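Local coordinates for protein Tni2 (Pseudomonas fluorescens, PDB 6B12) that probably acts as an immunity protein that binds and neutralises a partner toxin, at residues 5-10 with 32-37; 52-57 with 67-72. One frame throughout, in Å; residues are numbered along the deposited sequence.

From the N terminus, strand 5-9 runs out and the chain passes through strand 14-16 and helix 21-26 before returning as strand 34-41; contact 1 closes that excursion. After strand 44-49 the chain enters 54-58, turns, and comes back along 64-70, where contact 2 closes a beta hairpin. The two loops follow one another in series, neither nesting nor crossing. Even so, their strands meet: Val34 O lies 2.8 Å from Leu54 N, a probable hydrogen bond, and Phe5 and Arg7 of contact 1 pack against Ala56 of contact 2. The N-terminal strands are thereby tied to the edge of the sheet formed by 54-58, 64-70, 78-84 and 90-92.

Contact 1: residues 5-10 with 32-37; sequences FERIRE and CRVVEA
Cys32 sets its CB over the centre of one face of the Arg9 guanidinium, 3.4 Å from CZ. Water 1 joins Arg9 NH1 to Cys32 O, while Ser30 O and Asp11 take further bonds from the same guanidinium and fix its rotation. The Arg33 guanidinium is met instead at its edge: Glu10 OE1 lies almost in its plane, 3.0 Å from NH2, which sits on the syn side but 28° out of the carboxylate plane, the two planes being 76° apart. Arg33 reaches it because its chain bends at chi2 and chi3, whereas Glu10 stays extended. The Phe5 ring meets Ala37 CB obliquely, and the small alanine suits this buried place.

The backbones of strands 5-9 and 34-37 run antiparallel. Ile8 N donates to Glu36 O (2.8 Å), and Ile8 O receives Val35 N at 2.9 Å and, weakly, Glu36 N. Val35 and Glu36 thus both face Ile8, a classic beta bulge, beyond which Glu10 N bonds to Arg33 O (2.8 Å). Ile8 CD1 lies alongside the aliphatic CG of Glu36, 3.7 Å away. Glu10 thus probably offsets the Arg33 charge where the pairing ends, while several acceptors hold the Arg9 guanidinium flat against Cys32.

Contact 2: residues 52-57 with 67-72; sequences RGLLAI and ILWNDD
Ala56 and Ile67 pack most closely in the apolar part of this contact: Ile67 CD1 comes within 3.5 Å of Ala56 CB, because CG1, beside the backbone N (chi1 -53°), and a second bend at chi2 bring its end back to a partner small enough to admit it. On the same face Leu54 CD2 crosses toward Trp69 CZ3 at a looser 4.1 Å. Leu55 and Leu68 occupy the other face, their CB atoms 4.0 Å apart, and both continue onto Phe111 of strand 102-112, their apolar branches suiting the buried layer between this hairpin and that strand. Strands 54-57 and 67-70 belong to an antiparallel beta hairpin, and Leu55 with Leu68 is a hydrogen-bonded pair of it: Leu55 N to Leu68 O at 2.8 Å and Leu68 N to Leu55 O at 2.7 Å, both in the carbonyl plane.

Toward Arg52 the pairing gives way to side-chain and water bonds. Asn70 N still donates to Gly53 O, and Asn70 ND2 reaches Arg52 O (2.9 Å, nearly straight at 169°). Gly53, with a positive phi and no side chain, leaves room for that amide, whose OD1 is held by a basic side chain of the other protein. On the exposed side Arg52 runs extended over Asp72, with Asp71 O over the rim of one guanidinium face, in packing contact and not hydrogen-bonded to it. Water 3 links Arg52 NH1 to Asn70 O, and water 2 bridges Arg52 O and Asp72 O.

Contact 1: residues 5-10 with 32-37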
loop_
_atom_site.group_PDB
_atom_site.type_symbol
_atom_site.label_atom_id
_atom_site.label_comp_id
_atom_site.label_asym_id
_atom_site.label_seq_id
_atom_site.Cartn_x
_atom_site.Cartn_y
_atom_site.Cartn_z
ATOM N N PHE C 5 -16.185 -11.093 -8.934
ATOM C CA PHE C 5 -15.001 -10.273 -9.207
ATOM C C PHE C 5 -13.738 -11.106 -9.015
ATOM O O PHE C 5 -13.467 -11.598 -7.912
ATOM C CB PHE C 5 -15.004 -9.079 -8.271
ATOM C CG PHE C 5 -13.711 -8.315 -8.247
ATOM C CD1 PHE C 5 -13.344 -7.541 -9.323
ATOM C CD2 PHE C 5 -12.919 -8.314 -7.111
ATOM C CE1 PHE C 5 -12.146 -6.795 -9.298
ATOM C CE2 PHE C 5 -11.723 -7.580 -7.066
ATOM C CZ PHE C 5 -11.352 -6.816 -8.163
ATOM N N GLU C 6 -12.970 -11.266 -10.085
ATOM C CA GLU C 6 -11.798 -12.134 -10.085
ATOM C C GLU C 6 -10.615 -11.365 -10.642
ATOM O O GLU C 6 -10.758 -10.587 -11.588
ATOM C CB GLU C 6 -12.048 -13.431 -10.907
ATOM C CG GLU C 6 -12.984 -14.338 -10.158
ATOM C CD GLU C 6 -13.286 -15.683 -10.848
ATOM O OE1 GLU C 6 -13.178 -15.788 -12.083
ATOM O OE2 GLU C 6 -13.663 -16.612 -10.123
ATOM N N ARG C 7 -9.454 -11.568 -10.034
ATOM C CA ARG C 7 -8.217 -10.962 -10.500
ATOM C C ARG C 7 -7.306 -12.080 -10.981
ATOM O O ARG C 7 -7.116 -13.067 -10.273
ATOM C CB ARG C 7 -7.560 -10.167 -9.378
ATOM C CG ARG C 7 -8.241 -8.836 -9.133
ATOM C CD ARG C 7 -7.917 -8.360 -7.742
ATOM N NE ARG C 7 -8.637 -9.146 -6.746
ATOM C CZ ARG C 7 -8.225 -9.350 -5.498
ATOM N NH1 ARG C 7 -7.077 -8.845 -5.081
ATOM N NH2 ARG C 7 -8.977 -10.053 -4.646
ATOM N N ILE C 8 -6.772 -11.946 -12.185
ATOM C CA ILE C 8 -6.022 -13.027 -12.812
ATOM C C ILE C 8 -4.558 -12.602 -12.848
ATOM O O ILE C 8 -4.214 -11.566 -13.426
ATOM C CB ILE C 8 -6.549 -13.373 -14.211
ATOM C CG1 ILE C 8 -8.027 -13.853 -14.149
ATOM C CG2 ILE C 8 -5.764 -14.536 -14.787
ATOM C CD1 ILE C 8 -9.006 -12.741 -14.369
ATOM N N ARG C 9 -3.716 -13.370 -12.183
ATOM C CA ARG C 9 -2.282 -13.083 -12.165
ATOM C C ARG C 9 -1.637 -13.403 -13.515
ATOM O O ARG C 9 -2.165 -14.165 -14.323
ATOM C CB ARG C 9 -1.605 -13.902 -11.068
ATOM C CG ARG C 9 -2.014 -13.483 -9.663
ATOM C CD ARG C 9 -1.814 -14.617 -8.635
ATOM N NE ARG C 9 -0.573 -15.384 -8.776
ATOM C CZ ARG C 9 0.427 -15.382 -7.888
ATOM N NH1 ARG C 9 0.364 -14.617 -6.803
ATOM N NH2 ARG C 9 1.505 -16.141 -8.083
ATOM N N GLU C 10 -0.459 -12.805 -13.754
ATOM C CA GLU C 10 0.260 -13.113 -14.984
ATOM C C GLU C 10 0.509 -14.613 -15.126
ATOM O O GLU C 10 0.607 -15.123 -16.251
ATOM C CB GLU C 10 1.588 -12.354 -15.017
ATOM C CG GLU C 10 2.390 -12.543 -16.304
ATOM C CD GLU C 10 3.751 -11.856 -16.224
ATOM O OE1 GLU C 10 3.916 -10.785 -16.844
ATOM O OE2 GLU C 10 4.631 -12.382 -15.510
ATOM N N CYS C 32 2.926 -11.879 -7.556
ATOM C CA CYS C 32 2.866 -11.851 -9.012
ATOM C C CYS C 32 1.965 -10.705 -9.435
ATOM O O CYS C 32 0.937 -10.466 -8.797
ATOM C CB CYS C 32 2.337 -13.186 -9.557
ATOM S SG CYS C 32 2.454 -13.403 -11.339
ATOM N N ARG C 33 2.318 -10.022 -10.527
ATOM C CA ARG C 33 1.427 -8.986 -11.041
ATOM C C ARG C 33 0.082 -9.568 -11.458
ATOM O O ARG C 33 -0.024 -10.708 -11.922
ATOM C CB ARG C 33 2.056 -8.232 -12.231
ATOM C CG ARG C 33 2.134 -8.968 -13.581
ATOM C CD ARG C 33 3.563 -8.898 -14.223
ATOM N NE ARG C 33 4.051 -7.538 -14.462
ATOM C CZ ARG C 33 4.493 -7.065 -15.633
ATOM N NH1 ARG C 33 4.898 -5.809 -15.725
ATOM N NH2 ARG C 33 4.544 -7.834 -16.702
ATOM N N VAL C 34 -0.949 -8.755 -11.278
ATOM C CA VAL C 34 -2.291 -9.036 -11.767
ATOM C C VAL C 34 -2.438 -8.329 -13.102
ATOM O O VAL C 34 -2.199 -7.120 -13.199
ATOM C CB VAL C 34 -3.339 -8.558 -10.760
ATOM C CG1 VAL C 34 -4.776 -8.554 -11.375
ATOM C CG2 VAL C 34 -3.270 -9.434 -9.522
ATOM N N VAL C 35 -2.805 -9.084 -14.135
ATOM C CA VAL C 35 -2.940 -8.521 -15.468
ATOM C C VAL C 35 -4.388 -8.370 -15.900
ATOM O O VAL C 35 -4.634 -7.756 -16.946
ATOM C CB VAL C 35 -2.162 -9.353 -16.510
ATOM C CG1 VAL C 35 -0.648 -9.317 -16.176
ATOM C CG2 VAL C 35 -2.670 -10.804 -16.560
ATOM N N GLU C 36 -5.346 -8.928 -15.160
ATOM C CA GLU C 36 -6.742 -8.786 -15.558
ATOM C C GLU C 36 -7.630 -8.758 -14.324
ATOM O O GLU C 36 -7.394 -9.510 -13.371
ATOM C CB GLU C 36 -7.197 -9.919 -16.485
ATOM C CG GLU C 36 -8.722 -9.867 -16.722
ATOM C CD GLU C 36 -9.193 -10.796 -17.787
ATOM O OE1 GLU C 36 -8.338 -11.387 -18.464
ATOM O OE2 GLU C 36 -10.434 -10.935 -17.928
ATOM N N ALA C 37 -8.627 -7.863 -14.339
ATOM C CA ALA C 37 -9.735 -7.889 -13.395
ATOM C C ALA C 37 -11.003 -8.134 -14.194
ATOM O O ALA C 37 -11.215 -7.487 -15.223
ATOM C CB ALA C 37 -9.842 -6.584 -12.612
HETATM O O HOH W 1 -0.941 -11.932 -7.044
#

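Contact 2: residues 52-57 with 67-72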
loop_
_atom_site.group_PDB
_atom_site.type_symbol
_atom_site.label_atom_id
_atom_site.label_comp_id
_atom_site.label_asym_id
_atom_site.label_seq_id
_atom_site.Cartn_x
_atom_site.Cartn_y
_atom_site.Cartn_z
ATOM N N ARG C 52 1.076 -4.766 -18.131
ATOM C CA ARG C 52 2.002 -4.146 -17.194
ATOM C C ARG C 52 1.620 -4.328 -15.738
ATOM O O ARG C 52 2.438 -4.013 -14.861
ATOM C CB ARG C 52 2.100 -2.648 -17.472
ATOM C CG ARG C 52 2.780 -2.353 -18.785
ATOM C CD ARG C 52 2.650 -0.892 -19.139
ATOM N NE ARG C 52 3.602 -0.559 -20.204
ATOM C CZ ARG C 52 3.369 0.359 -21.128
ATOM N NH1 ARG C 52 2.221 1.018 -21.117
ATOM N NH2 ARG C 52 4.277 0.609 -22.060
ATOM N N GLY C 53 0.407 -4.781 -15.465
ATOM C CA GLY C 53 -0.054 -4.989 -14.113
ATOM C C GLY C 53 -1.068 -3.935 -13.687
ATOM O O GLY C 53 -1.064 -2.784 -14.162
ATOM N N LEU C 54 -1.957 -4.336 -12.781
ATOM C CA LEU C 54 -2.961 -3.432 -12.237
ATOM C C LEU C 54 -3.317 -3.884 -10.835
ATOM O O LEU C 54 -3.082 -5.028 -10.451
ATOM C CB LEU C 54 -4.211 -3.380 -13.123
ATOM C CG LEU C 54 -4.977 -4.707 -13.286
ATOM C CD1 LEU C 54 -6.120 -4.848 -12.275
ATOM C CD2 LEU C 54 -5.552 -4.841 -14.707
ATOM N N LEU C 55 -3.894 -2.967 -10.065
ATOM C CA LEU C 55 -4.389 -3.275 -8.735
ATOM C C LEU C 55 -5.845 -2.861 -8.751
ATOM O O LEU C 55 -6.140 -1.704 -9.054
ATOM C CB LEU C 55 -3.579 -2.515 -7.674
ATOM C CG LEU C 55 -3.730 -2.832 -6.197
ATOM C CD1 LEU C 55 -3.343 -4.297 -5.871
ATOM C CD2 LEU C 55 -2.849 -1.866 -5.420
ATOM N N ALA C 56 -6.750 -3.804 -8.461
ATOM C CA ALA C 56 -8.184 -3.537 -8.600
ATOM C C ALA C 56 -8.906 -3.889 -7.315
ATOM O O ALA C 56 -8.620 -4.926 -6.702
ATOM C CB ALA C 56 -8.811 -4.359 -9.752
ATOM N N ILE C 57 -9.849 -3.030 -6.914
ATOM C CA ILE C 57 -10.751 -3.337 -5.810
ATOM C C ILE C 57 -12.171 -3.034 -6.258
ATOM O O ILE C 57 -12.406 -2.228 -7.162
ATOM C CB ILE C 57 -10.436 -2.552 -4.510
ATOM C CG1 ILE C 57 -10.455 -1.044 -4.784
ATOM C CG2 ILE C 57 -9.086 -3.004 -3.915
ATOM C CD1 ILE C 57 -10.666 -0.195 -3.537
ATOM N N ILE C 67 -9.271 1.178 -9.958
ATOM C CA ILE C 67 -8.263 0.452 -10.712
ATOM C C ILE C 67 -7.001 1.289 -10.692
ATOM O O ILE C 67 -6.998 2.387 -11.245
ATOM C CB ILE C 67 -8.690 0.220 -12.173
ATOM C CG1 ILE C 67 -10.080 -0.431 -12.291
ATOM C CG2 ILE C 67 -7.607 -0.588 -12.878
ATOM C CD1 ILE C 67 -10.115 -1.799 -11.797
ATOM N N LEU C 68 -5.929 0.762 -10.108
ATOM C CA LEU C 68 -4.620 1.414 -10.173
ATOM C C LEU C 68 -3.848 0.751 -11.307
ATOM O O LEU C 68 -3.494 -0.429 -11.219
ATOM C CB LEU C 68 -3.902 1.283 -8.841
ATOM C CG LEU C 68 -2.578 2.028 -8.770
ATOM C CD1 LEU C 68 -2.751 3.530 -9.045
ATOM C CD2 LEU C 68 -2.007 1.772 -7.394
ATOM N N TRP C 69 -3.579 1.523 -12.358
ATOM C CA TRP C 69 -3.173 1.028 -13.666
ATOM C C TRP C 69 -1.694 1.323 -13.877
ATOM O O TRP C 69 -1.306 2.492 -13.885
ATOM C CB TRP C 69 -4.020 1.749 -14.710
ATOM C CG TRP C 69 -3.983 1.291 -16.129
ATOM C CD1 TRP C 69 -3.265 1.851 -17.168
ATOM C CD2 TRP C 69 -4.797 0.275 -16.704
ATOM N NE1 TRP C 69 -3.579 1.208 -18.344
ATOM C CE2 TRP C 69 -4.527 0.249 -18.083
ATOM C CE3 TRP C 69 -5.755 -0.612 -16.179
ATOM C CZ2 TRP C 69 -5.146 -0.656 -18.938
ATOM C CZ3 TRP C 69 -6.363 -1.509 -17.036
ATOM C CH2 TRP C 69 -6.062 -1.515 -18.391
ATOM N N ASN C 70 -0.878 0.280 -14.067
ATOM C CA ASN C 70 0.559 0.518 -14.226
ATOM C C ASN C 70 0.834 1.148 -15.584
ATOM O O ASN C 70 0.337 0.673 -16.610
ATOM C CB ASN C 70 1.355 -0.780 -14.091
ATOM C CG ASN C 70 1.425 -1.265 -12.669
ATOM O OD1 ASN C 70 1.046 -0.543 -11.747
ATOM N ND2 ASN C 70 1.909 -2.492 -12.475
ATOM N N ASP C 71 1.663 2.209 -15.599
ATOM C CA ASP C 71 1.915 2.961 -16.827
ATOM C C ASP C 71 3.239 2.632 -17.496
ATOM O O ASP C 71 3.491 3.119 -18.603
ATOM C CB ASP C 71 1.857 4.471 -16.553
ATOM C CG ASP C 71 0.428 4.950 -16.239
ATOM O OD1 ASP C 71 -0.528 4.477 -16.899
ATOM O OD2 ASP C 71 0.262 5.802 -15.341
ATOM N N ASP C 72 4.088 1.830 -16.872
ATOM C CA ASP C 72 5.303 1.415 -17.554
ATOM C C ASP C 72 5.696 0.031 -17.042
ATOM O O ASP C 72 4.900 -0.648 -16.387
ATOM C CB ASP C 72 6.393 2.492 -17.389
ATOM C CG ASP C 72 6.841 2.678 -15.959
ATOM O OD1 ASP C 72 6.603 1.808 -15.110
ATOM O OD2 ASP C 72 7.489 3.713 -15.681
HETATM O O HOH W 2 4.925 -2.990 -14.913
HETATM O O HOH W 3 -0.155 1.064 -19.327
#